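Local coordinates for alginate lyase (Chitinophaga sp. MD30, PDB 6KCW), which degrades the polysaccharide alginate as a lyase, breaking glycosidic bonds by elimination, and belongs to polysaccharide lyase family 36, at residues T199-A202 and Q203-I206; G32-Q35 and S36-Y39. One frame throughout, in Å; residues are numbered along the deposited sequence.

Contact 1. Residues T199-A202 and Q203-I206; sequences TNDA and QRLI
Q203 N donates to N200 O at 3.0 Å with an N-H...O angle of 157°, closing the turn in which D201 and A202 begin a 3-10 segment. One residue on, R204 N reaches D201 O at 3.5 Å, a weak bond that continues the same i to i+3 pattern. The N200 side chain also engages this turn: OD1 accepts from A202 N at 3.2 Å, two residues ahead, which makes an Asx turn. The N-H comes in from above the amide plane, 71° out of it, and so misses the lone pairs. With CG anti to the backbone N (chi1 172°), the amide lies along the first bend of the turn, and its other branch, ND2, sits 3.2 Å from Q203 CG. The two side-chain amides do not stack, their planes being steeply inclined to each other. Cutting N200 back to an alanine removes both amide branches, and A202 N is then likely to lose its side-chain acceptor and Q203 CG its neighbour ND2. On the other flank R204 starts out beside D201: its CG, set between backbone N and carbonyl carbon, comes to 3.0 Å from D201 O, and CD lies 3.7 Å from D201 OD1. Carboxylate and guanidinium are almost perpendicular, and D201 OD1 stays 4.3 Å from R204 NE, well out of the guanidinium plane. D201 OD1 is instead bonded to G174 N, while R204 gives NE to N172 O and NH1 to E243 O. The opposite charges are thus neighbours without a salt bridge; their attraction may still favour the turn, but directional bonds of both side chains go to the 171-175 loop and the C-terminal tail.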
loop_
_atom_site.group_PDB
_atom_site.type_symbol
_atom_site.label_atom_id
_atom_site.label_comp_id
_atom_site.label_asym_id
_atom_site.label_seq_id
_atom_site.Cartn_x
_atom_site.Cartn_y
_atom_site.Cartn_z
ATOM N N THR A 199 11.947 -12.688 -12.873
ATOM C CA THR A 199 12.993 -13.409 -13.582
ATOM C C THR A 199 13.472 -12.677 -14.828
ATOM O O THR A 199 14.494 -13.071 -15.405
ATOM C CB THR A 199 12.542 -14.834 -13.945
ATOM O OG1 THR A 199 11.202 -14.818 -14.444
ATOM C CG2 THR A 199 12.617 -15.741 -12.714
ATOM N N ASN A 200 12.789 -11.606 -15.226
ATOM C CA ASN A 200 13.208 -10.731 -16.317
ATOM C C ASN A 200 13.922 -9.518 -15.727
ATOM O O ASN A 200 13.286 -8.680 -15.077
ATOM C CB ASN A 200 11.996 -10.293 -17.134
ATOM C CG ASN A 200 12.334 -9.237 -18.168
ATOM O OD1 ASN A 200 13.455 -9.156 -18.660
ATOM N ND2 ASN A 200 11.346 -8.407 -18.504
ATOM N N ASP A 201 15.238 -9.409 -15.981
ATOM C CA ASP A 201 16.047 -8.316 -15.440
ATOM C C ASP A 201 15.633 -6.944 -15.968
ATOM O O ASP A 201 15.936 -5.942 -15.326
ATOM C CB ASP A 201 17.532 -8.521 -15.754
ATOM C CG ASP A 201 18.193 -9.556 -14.863
ATOM O OD1 ASP A 201 17.697 -9.793 -13.745
ATOM O OD2 ASP A 201 19.224 -10.131 -15.290
ATOM N N ALA A 202 14.981 -6.862 -17.126
ATOM C CA ALA A 202 14.507 -5.570 -17.615
ATOM C C ALA A 202 13.335 -5.040 -16.805
ATOM O O ALA A 202 12.935 -3.888 -17.003
ATOM C CB ALA A 202 14.104 -5.664 -19.097
ATOM N N GLN A 203 12.773 -5.852 -15.913
ATOM C CA GLN A 203 11.639 -5.462 -15.087
ATOM C C GLN A 203 11.944 -5.563 -13.592
ATOM O O GLN A 203 11.015 -5.584 -12.785
ATOM C CB GLN A 203 10.423 -6.325 -15.427
ATOM C CG GLN A 203 9.832 -6.121 -16.834
ATOM C CD GLN A 203 9.276 -4.716 -17.042
ATOM O OE1 GLN A 203 9.100 -3.948 -16.088
ATOM N NE2 GLN A 203 9.012 -4.370 -18.292
ATOM N N ARG A 204 13.221 -5.644 -13.198
ATOM C CA ARG A 204 13.567 -5.934 -11.806
ATOM C C ARG A 204 13.503 -4.725 -10.889
ATOM O O ARG A 204 13.521 -4.905 -9.669
ATOM C CB ARG A 204 14.972 -6.526 -11.720
ATOM C CG ARG A 204 16.024 -5.650 -12.362
ATOM C CD ARG A 204 17.355 -6.370 -12.376
ATOM N NE ARG A 204 17.822 -6.512 -11.004
ATOM C CZ ARG A 204 18.696 -5.702 -10.423
ATOM N NH1 ARG A 204 19.232 -4.701 -11.104
ATOM N NH2 ARG A 204 19.031 -5.901 -9.164
ATOM N N LEU A 205 13.411 -3.514 -11.434
ATOM C CA LEU A 205 13.551 -2.298 -10.645
ATOM C C LEU A 205 12.258 -1.911 -9.938
ATOM O O LEU A 205 11.157 -2.099 -10.458
ATOM C CB LEU A 205 13.996 -1.140 -11.535
ATOM C CG LEU A 205 15.346 -1.423 -12.191
ATOM C CD1 LEU A 205 15.871 -0.224 -12.955
ATOM C CD2 LEU A 205 16.323 -1.840 -11.133
ATOM N N ILE A 206 12.404 -1.379 -8.727
ATOM C CA ILE A 206 11.303 -0.662 -8.102
ATOM C C ILE A 206 11.026 0.576 -8.939
ATOM O O ILE A 206 11.912 1.412 -9.153
ATOM C CB ILE A 206 11.629 -0.286 -6.653
ATOM C CG1 ILE A 206 11.871 -1.538 -5.819
ATOM C CG2 ILE A 206 10.504 0.512 -6.069
ATOM C CD1 ILE A 206 13.165 -1.491 -5.109
#

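Contact 2. Residues G32-Q35 and S36-Y39; sequences GWNQ and SRSY
A type I beta turn from N34 to R37 leads the loop after helix 20-27 into strand 38-41, which lies between strands 16-17 and 44-49 in one antiparallel sheet of this concanavalin-like fold. R37 N donates to N34 O at 2.8 Å, nearly straight at 172°. The N34 side chain bends over the same corner; its OD1 approaches S36 N, although the position of that nitrogen is doubtful. From the other branch of the amide, ND2 stands over one face of the R37 guanidinium, offset toward its rim and 3.5 Å from NH2. Amide and guanidinium planes are moderately inclined, and since both atoms are donors, the pair is held by packing rather than by a hydrogen bond. R37 gets there through a bent chain (chi2 -100°), and NH1 makes weak bonds to G56 O and G59 O, so the arginine also spans to the segment around helix 55-58. Where the turn runs into the strand, S38 points back at W33, which in turn rests on A23 of helix 20-27 and on L60 and S62 of strand 60-69. S38 CB lies 3.1 Å from W33 NE1, and S38 OG sits at the edge of the indole. Two hydrogen bonds hold the hydroxyl: S38 OG donates one to Y18 O and accepts one from W33 NE1, at 2.6 Å, the oxygen only 10° out of the ring plane.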
loop_
_atom_site.group_PDB
_atom_site.type_symbol
_atom_site.label_atom_id
_atom_site.label_comp_id
_atom_site.label_asym_id
_atom_site.label_seq_id
_atom_site.Cartn_x
_atom_site.Cartn_y
_atom_site.Cartn_z
ATOM N N GLY A 32 -4.075 9.309 -10.525
ATOM C CA GLY A 32 -5.386 8.707 -10.380
ATOM C C GLY A 32 -6.263 9.434 -9.388
ATOM O O GLY A 32 -7.370 8.984 -9.068
ATOM N N TRP A 33 -5.776 10.583 -8.921
ATOM C CA TRP A 33 -6.347 11.220 -7.748
ATOM C C TRP A 33 -7.783 11.672 -7.984
ATOM O O TRP A 33 -8.130 12.203 -9.042
ATOM C CB TRP A 33 -5.491 12.413 -7.330
ATOM C CG TRP A 33 -5.476 12.604 -5.881
ATOM C CD1 TRP A 33 -6.394 13.281 -5.141
ATOM C CD2 TRP A 33 -4.499 12.106 -4.961
ATOM N NE1 TRP A 33 -6.044 13.252 -3.812
ATOM C CE2 TRP A 33 -4.884 12.531 -3.673
ATOM C CE3 TRP A 33 -3.331 11.352 -5.098
ATOM C CZ2 TRP A 33 -4.147 12.219 -2.529
ATOM C CZ3 TRP A 33 -2.598 11.047 -3.956
ATOM C CH2 TRP A 33 -3.013 11.479 -2.693
ATOM N N ASN A 34 -8.608 11.479 -6.958
ATOM C CA ASN A 34 -10.018 11.847 -6.954
ATOM C C ASN A 34 -10.191 12.757 -5.740
ATOM O O ASN A 34 -10.433 12.268 -4.631
ATOM C CB ASN A 34 -10.893 10.600 -6.885
ATOM C CG ASN A 34 -12.356 10.901 -7.046
ATOM O OD1 ASN A 34 -12.844 11.944 -6.607
ATOM N ND2 ASN A 34 -13.083 9.970 -7.657
ATOM N N GLN A 35 -10.072 14.076 -5.955
ATOM C CA GLN A 35 -10.095 15.029 -4.852
ATOM C C GLN A 35 -11.359 14.927 -4.017
ATOM O O GLN A 35 -11.415 15.514 -2.927
ATOM C CB GLN A 35 -9.941 16.465 -5.369
ATOM C CG GLN A 35 -10.189 16.644 -6.842
ATOM C CD GLN A 35 -10.149 18.100 -7.263
ATOM O OE1 GLN A 35 -10.421 19.000 -6.463
ATOM N NE2 GLN A 35 -9.820 18.340 -8.529
ATOM N N SER A 36 -12.363 14.193 -4.498
ATOM C CA SER A 36 -13.582 13.967 -3.740
ATOM C C SER A 36 -13.367 13.025 -2.562
ATOM O O SER A 36 -14.223 12.968 -1.671
ATOM C CB SER A 36 -14.660 13.417 -4.684
ATOM O OG SER A 36 -15.932 13.341 -4.066
ATOM N N ARG A 37 -12.249 12.285 -2.538
ATOM C CA ARG A 37 -11.946 11.362 -1.448
ATOM C C ARG A 37 -10.689 11.735 -0.662
ATOM O O ARG A 37 -10.296 10.981 0.237
ATOM C CB ARG A 37 -11.793 9.931 -1.974
ATOM C CG ARG A 37 -12.549 9.604 -3.234
ATOM C CD ARG A 37 -13.820 8.857 -2.899
ATOM N NE ARG A 37 -14.751 8.900 -4.002
ATOM C CZ ARG A 37 -14.677 8.094 -5.050
ATOM N NH1 ARG A 37 -13.717 7.186 -5.149
ATOM N NH2 ARG A 37 -15.560 8.189 -6.041
ATOM N N SER A 38 -10.036 12.855 -0.968
ATOM C CA SER A 38 -8.853 13.278 -0.233
ATOM C C SER A 38 -9.145 14.596 0.463
ATOM O O SER A 38 -9.584 15.562 -0.174
ATOM C CB SER A 38 -7.634 13.405 -1.141
ATOM O OG SER A 38 -7.954 14.152 -2.295
ATOM N N TYR A 39 -8.893 14.618 1.769
ATOM C CA TYR A 39 -9.317 15.695 2.647
ATOM C C TYR A 39 -8.306 15.766 3.784
ATOM O O TYR A 39 -7.985 14.732 4.386
ATOM C CB TYR A 39 -10.732 15.420 3.172
ATOM C CG TYR A 39 -11.289 16.456 4.123
ATOM C CD1 TYR A 39 -11.065 16.364 5.497
ATOM C CD2 TYR A 39 -12.061 17.516 3.653
ATOM C CE1 TYR A 39 -11.583 17.316 6.378
ATOM C CE2 TYR A 39 -12.583 18.463 4.523
ATOM C CZ TYR A 39 -12.335 18.364 5.881
ATOM O OH TYR A 39 -12.847 19.300 6.755
#

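From the N terminus the chain first meets contact 2, whose residues 32-37 form the loop and turn after helix 20-27, and whose 38-39 open strand 38-41 of the nine-strand sheet. Contact 1 follows much later, at 199-206, in the loop that joins strand 188-195 of that sheet to strand 206-215 of the six-strand sheet. Each contact closes its own short turn; they lie in series, neither nested nor crossing. The centres of contact 1 and contact 2 are about 31 Å apart, and the nearest atoms of contact 1 and contact 2 about 17 Å. Contact 2 thus sets up entry into a strand, its W33 side chain about 14 Å from the calcium ion, whereas contact 1 shapes a passage between sheets.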